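Long-range contacts in tRNA uridine(34) acetyltransferase (Methanocaldococcus infernus, PDB 6IA8), which modifies the wobble uridine of tRNA to 5-carboxymethyluridine, using acetyl-CoA and S-adenosyl-L-methionine with a [4Fe-4S] cluster: residues Gly141-Ala146 / Ile190-Tyr196; Gly216-Asn222 / His232-Thr237. All coordinates share one frame; numbering follows the deposited sequence.

Contact 1. Residues Gly141-Ala146 / Ile190-Tyr196; sequences GGTFPA and IETRPDY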
ATOM      1  N   GLY A 141       7.538   5.119  11.077  1.00 67.67           N
ATOM      2  CA  GLY A 141       7.666   6.157  12.084  1.00 73.50           C
ATOM      3  C   GLY A 141       6.502   7.128  12.094  1.00 88.42           C
ATOM      4  O   GLY A 141       6.090   7.602  13.155  1.00 92.26           O
ATOM      5  N   GLY A 142       5.969   7.437  10.915  1.00 80.81           N
ATOM      6  CA  GLY A 142       4.869   8.369  10.791  1.00103.56           C
ATOM      7  C   GLY A 142       5.250   9.829  10.834  1.00 84.92           C
ATOM      8  O   GLY A 142       4.430  10.679  10.469  1.00 62.97           O
ATOM      9  N   THR A 143       6.459  10.159  11.263  1.00 71.07           N
ATOM     10  CA  THR A 143       6.890  11.542  11.349  1.00 57.00           C
ATOM     11  C   THR A 143       7.897  11.914  10.275  1.00 48.08           C
ATOM     12  O   THR A 143       8.394  13.048  10.279  1.00 50.52           O
ATOM     13  CB  THR A 143       7.494  11.812  12.732  1.00 70.90           C
ATOM     14  OG1 THR A 143       8.648  10.982  12.925  1.00 64.65           O
ATOM     15  CG2 THR A 143       6.475  11.519  13.824  1.00102.19           C
ATOM     16  N   PHE A 144       8.207  10.996   9.355  1.00 41.93           N
ATOM     17  CA  PHE A 144       9.282  11.240   8.394  1.00 42.76           C
ATOM     18  C   PHE A 144       9.059  12.495   7.565  1.00 42.16           C
ATOM     19  O   PHE A 144      10.014  13.281   7.402  1.00 39.98           O
ATOM     20  CB  PHE A 144       9.438  10.004   7.504  1.00 42.18           C
ATOM     21  CG  PHE A 144      10.646  10.041   6.589  1.00 36.51           C
ATOM     22  CD1 PHE A 144      11.918   9.986   7.103  1.00 40.86           C
ATOM     23  CD2 PHE A 144      10.490  10.098   5.210  1.00 36.73           C
ATOM     24  CE1 PHE A 144      12.998  10.002   6.266  1.00 43.02           C
ATOM     25  CE2 PHE A 144      11.554  10.103   4.370  1.00 47.30           C
ATOM     26  CZ  PHE A 144      12.816  10.050   4.887  1.00 40.03           C
ATOM     27  N   PRO A 145       7.849  12.781   7.066  1.00 41.36           N
ATOM     28  CA  PRO A 145       7.663  13.987   6.245  1.00 45.48           C
ATOM     29  C   PRO A 145       7.782  15.271   7.028  1.00 50.40           C
ATOM     30  O   PRO A 145       7.909  16.338   6.415  1.00 50.57           O
ATOM     31  CB  PRO A 145       6.245  13.817   5.673  1.00 63.63           C
ATOM     32  CG  PRO A 145       5.944  12.338   5.785  1.00 50.03           C
ATOM     33  CD  PRO A 145       6.653  11.904   7.037  1.00 44.30           C
ATOM     34  N   ALA A 146       7.766  15.210   8.354  1.00 45.50           N
ATOM     35  CA  ALA A 146       7.964  16.396   9.180  1.00 43.98           C
ATOM     36  C   ALA A 146       9.426  16.633   9.527  1.00 40.19           C
ATOM     37  O   ALA A 146       9.761  17.698  10.058  1.00 47.23           O
ATOM     38  CB  ALA A 146       7.160  16.292  10.481  1.00 48.60           C
ATOM     39  N   ILE A 190       5.916   5.515   2.335  1.00 30.56           N
ATOM     40  CA  ILE A 190       6.168   6.432   3.442  1.00 31.59           C
ATOM     41  C   ILE A 190       4.913   6.482   4.302  1.00 35.31           C
ATOM     42  O   ILE A 190       3.811   6.686   3.789  1.00 31.61           O
ATOM     43  CB  ILE A 190       6.555   7.831   2.936  1.00 33.42           C
ATOM     44  CG1 ILE A 190       7.852   7.734   2.134  1.00 42.92           C
ATOM     45  CG2 ILE A 190       6.785   8.804   4.128  1.00 34.06           C
ATOM     46  CD1 ILE A 190       8.298   9.029   1.582  1.00 45.05           C
ATOM     47  N   GLU A 191       5.068   6.252   5.594  1.00 33.41           N
ATOM     48  CA  GLU A 191       3.953   6.364   6.521  1.00 38.35           C
ATOM     49  C   GLU A 191       3.925   7.782   7.061  1.00 41.68           C
ATOM     50  O   GLU A 191       4.977   8.355   7.375  1.00 39.82           O
ATOM     51  CB  GLU A 191       4.098   5.361   7.665  1.00 52.80           C
ATOM     52  CG  GLU A 191       4.301   3.925   7.207  1.00 82.10           C
ATOM     53  CD  GLU A 191       4.326   2.940   8.360  1.00 72.26           C
ATOM     54  OE1 GLU A 191       4.513   3.367   9.518  1.00 67.62           O
ATOM     55  OE2 GLU A 191       4.147   1.734   8.111  1.00 68.22           O
ATOM     56  N   THR A 192       2.725   8.351   7.178  1.00 36.97           N
ATOM     57  CA  THR A 192       2.650   9.720   7.673  1.00 35.71           C
ATOM     58  C   THR A 192       1.315  10.005   8.335  1.00 40.30           C
ATOM     59  O   THR A 192       0.318   9.341   8.058  1.00 37.14           O
ATOM     60  CB  THR A 192       2.866  10.741   6.546  1.00 46.41           C
ATOM     61  OG1 THR A 192       3.049  12.071   7.083  1.00 47.57           O
ATOM     62  CG2 THR A 192       1.665  10.727   5.588  1.00 45.98           C
ATOM     63  N   ARG A 193       1.315  10.993   9.230  0.51 41.26           N
ATOM     64  CA  ARG A 193       0.070  11.471   9.810  0.51 40.48           C
ATOM     65  C   ARG A 193      -0.680  12.282   8.760  0.51 45.66           C
ATOM     66  O   ARG A 193      -0.051  12.968   7.950  0.51 49.51           O
ATOM     67  CB  ARG A 193       0.327  12.335  11.046  0.51 46.38           C
ATOM     68  CG  ARG A 193       1.163  11.657  12.119  0.51 56.33           C
ATOM     69  CD  ARG A 193       1.258  12.540  13.370  0.51 60.60           C
ATOM     70  NE  ARG A 193       2.217  12.022  14.338  0.51 52.24           N
ATOM     71  CZ  ARG A 193       2.279  12.411  15.606  0.51 53.15           C
ATOM     72  NH1 ARG A 193       3.187  11.880  16.417  0.51 62.57           N
ATOM     73  NH2 ARG A 193       1.424  13.317  16.065  0.51 54.93           N
ATOM     74  N   PRO A 194      -2.012  12.210   8.735  1.00 41.97           N
ATOM     75  CA  PRO A 194      -2.755  12.918   7.681  1.00 41.93           C
ATOM     76  C   PRO A 194      -2.464  14.402   7.614  1.00 59.60           C
ATOM     77  O   PRO A 194      -2.553  14.978   6.527  1.00 62.24           O
ATOM     78  CB  PRO A 194      -4.218  12.660   8.051  1.00 40.87           C
ATOM     79  CG  PRO A 194      -4.188  11.337   8.804  1.00 54.98           C
ATOM     80  CD  PRO A 194      -2.897  11.405   9.602  1.00 47.11           C
ATOM     81  N   ASP A 195      -2.131  15.053   8.728  1.00 62.92           N
ATOM     82  CA  ASP A 195      -1.855  16.487   8.714  1.00 64.49           C
ATOM     83  C   ASP A 195      -0.418  16.820   8.329  1.00 45.58           C
ATOM     84  O   ASP A 195      -0.080  18.003   8.243  1.00 57.98           O
ATOM     85  CB  ASP A 195      -2.185  17.114  10.077  1.00 61.48           C
ATOM     86  CG  ASP A 195      -1.477  16.425  11.232  1.00 74.04           C
ATOM     87  OD1 ASP A 195      -1.284  15.189  11.176  1.00 76.56           O
ATOM     88  OD2 ASP A 195      -1.125  17.123  12.205  1.00 79.61           O
ATOM     89  N   TYR A 196       0.433  15.822   8.098  1.00 45.52           N
ATOM     90  CA  TYR A 196       1.763  16.022   7.521  1.00 55.72           C
ATOM     91  C   TYR A 196       1.765  15.711   6.029  1.00 60.65           C
ATOM     92  O   TYR A 196       2.722  15.126   5.518  1.00 66.34           O
ATOM     93  CB  TYR A 196       2.819  15.145   8.197  1.00 69.73           C
ATOM     94  CG  TYR A 196       3.106  15.384   9.649  1.00 70.06           C
ATOM     95  CD1 TYR A 196       2.793  16.583  10.256  1.00 55.67           C
ATOM     96  CD2 TYR A 196       3.716  14.387  10.419  1.00 76.32           C
ATOM     97  CE1 TYR A 196       3.056  16.785  11.619  1.00 73.22           C
ATOM     98  CE2 TYR A 196       3.983  14.573  11.756  1.00 83.87           C
ATOM     99  CZ  TYR A 196       3.654  15.770  12.356  1.00 96.50           C
ATOM    100  OH  TYR A 196       3.929  15.947  13.691  1.00134.71           O
TER
HETATM  101  O   HOH W   1       7.317   7.125   8.101  1.00 52.93           O

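Contact 2. Residues Gly216-Asn222 / His232-Thr237; sequences GVQSIYN and HSVEDT. With SO4 (sulfate ion), chain C.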
ATOM      1  N   GLY A 216      -1.988   7.653   8.623  1.00 36.89           N
ATOM      2  CA  GLY A 216      -2.445   7.222   9.932  1.00 36.97           C
ATOM      3  C   GLY A 216      -3.850   7.719  10.237  1.00 35.52           C
ATOM      4  O   GLY A 216      -4.029   8.601  11.088  1.00 31.82           O
ATOM      5  N   VAL A 217      -4.852   7.187   9.527  1.00 30.61           N
ATOM      6  CA  VAL A 217      -6.220   7.684   9.656  1.00 35.13           C
ATOM      7  C   VAL A 217      -6.814   7.313  11.016  1.00 36.03           C
ATOM      8  O   VAL A 217      -7.388   8.167  11.707  1.00 33.11           O
ATOM      9  CB  VAL A 217      -7.087   7.145   8.505  1.00 33.77           C
ATOM     10  CG1 VAL A 217      -8.518   7.599   8.665  1.00 33.72           C
ATOM     11  CG2 VAL A 217      -6.512   7.591   7.153  1.00 32.09           C
ATOM     12  N   GLN A 218      -6.708   6.025  11.391  1.00 31.85           N
ATOM     13  CA  GLN A 218      -7.219   5.453  12.632  1.00 30.41           C
ATOM     14  C   GLN A 218      -8.736   5.419  12.626  1.00 31.49           C
ATOM     15  O   GLN A 218      -9.305   4.328  12.679  1.00 33.01           O
ATOM     16  CB  GLN A 218      -6.712   6.218  13.841  1.00 40.11           C
ATOM     17  CG  GLN A 218      -5.229   6.575  13.816  1.00 44.96           C
ATOM     18  CD  GLN A 218      -4.324   5.443  13.411  1.00 59.47           C
ATOM     19  OE1 GLN A 218      -4.730   4.286  13.323  1.00 53.70           O
ATOM     20  NE2 GLN A 218      -3.078   5.782  13.138  1.00 47.01           N
ATOM     21  N   SER A 219      -9.384   6.589  12.520  1.00 32.72           N
ATOM     22  CA  SER A 219     -10.833   6.721  12.491  1.00 39.49           C
ATOM     23  C   SER A 219     -11.227   7.857  11.552  1.00 31.21           C
ATOM     24  O   SER A 219     -10.484   8.823  11.359  1.00 34.65           O
ATOM     25  CB  SER A 219     -11.370   6.992  13.915  1.00 35.24           C
ATOM     26  OG  SER A 219     -12.754   7.237  13.902  1.00 35.82           O
ATOM     27  N   ILE A 220     -12.436   7.755  11.002  1.00 28.85           N
ATOM     28  CA  ILE A 220     -13.008   8.841  10.218  1.00 31.08           C
ATOM     29  C   ILE A 220     -13.996   9.694  11.013  1.00 33.72           C
ATOM     30  O   ILE A 220     -14.655  10.578  10.428  1.00 37.22           O
ATOM     31  CB  ILE A 220     -13.681   8.304   8.943  1.00 33.14           C
ATOM     32  CG1 ILE A 220     -14.888   7.429   9.282  1.00 39.46           C
ATOM     33  CG2 ILE A 220     -12.688   7.573   8.078  1.00 38.90           C
ATOM     34  CD1 ILE A 220     -15.775   7.132   8.037  1.00 47.21           C
ATOM     35  N   TYR A 221     -14.094   9.497  12.331  1.00 38.63           N
ATOM     36  CA  TYR A 221     -15.035  10.259  13.148  1.00 41.10           C
ATOM     37  C   TYR A 221     -14.279  11.239  14.037  1.00 38.65           C
ATOM     38  O   TYR A 221     -13.475  10.822  14.876  1.00 36.61           O
ATOM     39  CB  TYR A 221     -15.897   9.336  14.007  1.00 47.15           C
ATOM     40  CG  TYR A 221     -16.694   8.329  13.214  1.00 41.54           C
ATOM     41  CD1 TYR A 221     -17.661   8.745  12.322  1.00 45.76           C
ATOM     42  CD2 TYR A 221     -16.468   6.947  13.359  1.00 50.03           C
ATOM     43  CE1 TYR A 221     -18.391   7.813  11.578  1.00 52.49           C
ATOM     44  CE2 TYR A 221     -17.191   6.027  12.640  1.00 78.41           C
ATOM     45  CZ  TYR A 221     -18.151   6.460  11.757  1.00 56.07           C
ATOM     46  OH  TYR A 221     -18.878   5.539  11.045  1.00 59.49           O
ATOM     47  N   ASN A 222     -14.545  12.539  13.870  1.00 35.43           N
ATOM     48  CA  ASN A 222     -13.826  13.546  14.650  1.00 36.56           C
ATOM     49  C   ASN A 222     -14.057  13.391  16.148  1.00 38.96           C
ATOM     50  O   ASN A 222     -13.162  13.721  16.943  1.00 39.86           O
ATOM     51  CB  ASN A 222     -14.207  14.951  14.182  1.00 39.81           C
ATOM     52  CG  ASN A 222     -13.501  15.326  12.885  1.00 45.53           C
ATOM     53  OD1 ASN A 222     -12.469  14.760  12.526  1.00 44.25           O
ATOM     54  ND2 ASN A 222     -14.064  16.261  12.174  1.00 42.15           N
ATOM     55  N   HIS A 232      -5.029  14.922  14.224  1.00 43.17           N
ATOM     56  CA  HIS A 232      -5.554  15.186  12.893  1.00 52.33           C
ATOM     57  C   HIS A 232      -7.066  15.014  12.890  1.00 49.29           C
ATOM     58  O   HIS A 232      -7.657  14.477  13.821  1.00 43.61           O
ATOM     59  CB  HIS A 232      -4.920  14.266  11.846  1.00 38.56           C
ATOM     60  CG  HIS A 232      -5.384  12.848  11.933  1.00 38.57           C
ATOM     61  ND1 HIS A 232      -4.755  11.907  12.721  1.00 39.16           N
ATOM     62  CD2 HIS A 232      -6.418  12.207  11.336  1.00 39.29           C
ATOM     63  CE1 HIS A 232      -5.381  10.751  12.609  1.00 41.54           C
ATOM     64  NE2 HIS A 232      -6.384  10.901  11.763  1.00 39.79           N
ATOM     65  N   SER A 233      -7.683  15.472  11.815  1.00 40.15           N
ATOM     66  CA  SER A 233      -9.124  15.426  11.621  1.00 42.70           C
ATOM     67  C   SER A 233      -9.449  14.548  10.415  1.00 34.94           C
ATOM     68  O   SER A 233      -8.572  14.162   9.631  1.00 36.47           O
ATOM     69  CB  SER A 233      -9.676  16.837  11.394  1.00 50.01           C
ATOM     70  OG  SER A 233      -9.177  17.315  10.144  1.00 42.49           O
ATOM     71  N   VAL A 234     -10.735  14.234  10.251  1.00 36.37           N
ATOM     72  CA  VAL A 234     -11.130  13.521   9.045  1.00 33.86           C
ATOM     73  C   VAL A 234     -10.962  14.427   7.833  1.00 28.41           C
ATOM     74  O   VAL A 234     -10.607  13.963   6.742  1.00 35.62           O
ATOM     75  CB  VAL A 234     -12.570  12.989   9.158  1.00 41.48           C
ATOM     76  CG1 VAL A 234     -13.580  14.121   9.094  1.00 42.31           C
ATOM     77  CG2 VAL A 234     -12.806  11.990   8.026  1.00 40.30           C
ATOM     78  N   GLU A 235     -11.195  15.735   8.008  1.00 34.49           N
ATOM     79  CA  GLU A 235     -10.932  16.690   6.935  1.00 39.93           C
ATOM     80  C   GLU A 235      -9.490  16.593   6.440  1.00 37.11           C
ATOM     81  O   GLU A 235      -9.243  16.673   5.229  1.00 37.27           O
ATOM     82  CB  GLU A 235     -11.253  18.118   7.389  1.00 48.53           C
ATOM     83  CG  GLU A 235     -12.746  18.407   7.533  1.00 79.34           C
ATOM     84  CD  GLU A 235     -13.372  17.833   8.806  1.00 67.84           C
ATOM     85  OE1 GLU A 235     -12.647  17.448   9.753  1.00 46.23           O
ATOM     86  OE2 GLU A 235     -14.614  17.769   8.865  1.00 64.25           O
ATOM     87  N   ASP A 236      -8.525  16.450   7.357  1.00 37.56           N
ATOM     88  CA  ASP A 236      -7.137  16.248   6.951  1.00 41.70           C
ATOM     89  C   ASP A 236      -6.989  14.985   6.109  1.00 35.17           C
ATOM     90  O   ASP A 236      -6.247  14.965   5.120  1.00 33.99           O
ATOM     91  CB  ASP A 236      -6.240  16.131   8.179  1.00 37.38           C
ATOM     92  CG  ASP A 236      -6.205  17.399   9.015  1.00 45.40           C
ATOM     93  OD1 ASP A 236      -6.277  18.514   8.451  1.00 45.43           O
ATOM     94  OD2 ASP A 236      -6.123  17.262  10.250  1.00 47.30           O
ATOM     95  N   THR A 237      -7.626  13.892   6.532  1.00 34.45           N
ATOM     96  CA  THR A 237      -7.546  12.645   5.766  1.00 33.38           C
ATOM     97  C   THR A 237      -8.137  12.820   4.364  1.00 28.93           C
ATOM     98  O   THR A 237      -7.590  12.325   3.361  1.00 30.94           O
ATOM     99  CB  THR A 237      -8.286  11.541   6.532  1.00 32.42           C
ATOM    100  OG1 THR A 237      -7.596  11.227   7.754  1.00 33.76           O
ATOM    101  CG2 THR A 237      -8.432  10.257   5.678  1.00 32.04           C
TER
HETATM  102  S   SO4 C 602      -2.211  11.089  15.094  1.00 71.00           S
HETATM  103  O1  SO4 C 602      -2.514  12.291  14.315  1.00 60.94           O
HETATM  104  O2  SO4 C 602      -3.191  10.038  14.825  1.00 85.35           O
HETATM  105  O3  SO4 C 602      -0.877  10.608  14.750  1.00 82.12           O
HETATM  106  O4  SO4 C 602      -2.249  11.430  16.513  1.00102.98           O
HETATM  107  O   HOH W   2      -9.130  10.802   9.954  1.00 35.44           O

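Contact 1. Residues Gly141-Ala146 / Ile190-Tyr196
Tyr196 CG stands anti to the carbonyl carbon, chi1 -64°, and this turns the ring toward Ala146. The methyl of Ala146 sits over the centre of one ring face, a CH-pi contact of 3.9 Å from CB to the ring centroid. The edge of the same ring at CD2 meets Gly142 O. Thr192 OG1, anti to the backbone N (chi1 -169°), comes to 3.2 Å from Pro145 CG. With an alanine here instead of Tyr196, the Ala146 methyl would probably lose its aromatic partner, and a gap would be likely to open beside Gly142 O. Residues 141-146 form the loop after strand 134-140, and 190-196 takes in the C-terminal end of the neighbouring parallel strand 184-192 and the turn after it, in the TIM-barrel-like radical SAM core. The backbones lie close here. Gly142 CA points a C-H at Glu191 O, and Thr192 CA points one at Gly142 O. Arg193 N adds a weak hydrogen bond to Gly142 O, 3.4 Å long. A water bridges the two segments: it accepts from Gly142 N and donates to Glu191 O at 2.7 Å. Ile190 CG2 touches both Pro145 CG and Phe144 CD2. The Phe144 side chain also packs on helix 149-164.

Contact 2. Residues Gly216-Asn222 / His232-Thr237
Three direct hydrogen bonds join Gly216-Asn222 to His232-Thr237, and two of them belong to Asn222. Its OD1 accepts from Val234 N at 2.9 Å, in the carbonyl plane and on a lone pair. The bond is nearly straight, 168° at the hydrogen. Its ND2 donates to Glu235 OE1 at 3.0 Å, using the syn lone pair of that oxygen. The amide and carboxylate planes are 36° apart. One amide thus holds both a backbone N-H and a side chain in the first turn of helix 234-245. The third bond runs from His232 NE2 to Val217 O, 2.9 Å long. The oxygen lies in the imidazole plane, but the donor is tilted 31° from the carbonyl plane. Ser219 N reaches Val217 O from the opposite face. A water also links the segments: it donates to Ser219 O and meets Thr237 OG1.

The other ring nitrogen, His232 ND1, donates to sulfate O1 at 2.8 Å. The two bonds at ND1 and NE2 fix the rotation of the ring. Arg230 NE and Gly231 N also bind this sulfate, which probably comes from the crystallisation liquor.

Within 232-237, Ser233 and Asp236 form a capping box at the N-terminal end of helix 234-245: Asp236 N donates to Ser233 OG, and Ser233 N to Asp236 OD2.

Two apolar contacts accompany these bonds. Val217 CG2 meets Thr237 CG2 at 3.6 Å, the side chains crossing at about a right angle. The CG2 branch of Val234, anti to the backbone N, is the one directed at Ile220, and reaches its CB at 3.9 Å.

The contact joins the C-terminal end of strand 212-218 to the start of helix 234-245 in the radical SAM core. Val217 and Thr237 both pack on Tyr253 of strand 250-255, while Ile220 rests on helix 264-276.

Overall arrangement
From the N terminus, the chain leaves strand 134-140 through 141-146. It passes helices 149-164 and 171-178 and returns along strand 184-192, where 190-196 closes contact 1. Helix 199-208 then leads to strand 212-218. Contact 2 opens at its end and closes a shorter loop, through helix 222-227, at the start of helix 234-245. The contacts are in series and neither nest nor cross. They meet where strands 184-192 and 212-218 lie side by side: Thr192 O and Gly216 N are 2.9 Å apart, a probable hydrogen bond. Contact 1 joins the ends of strands 134-140 and 184-192, contact 2 joins the end of strand 212-218 to helix 234-245, and Pro194 links the two by packing against His232 and Thr237.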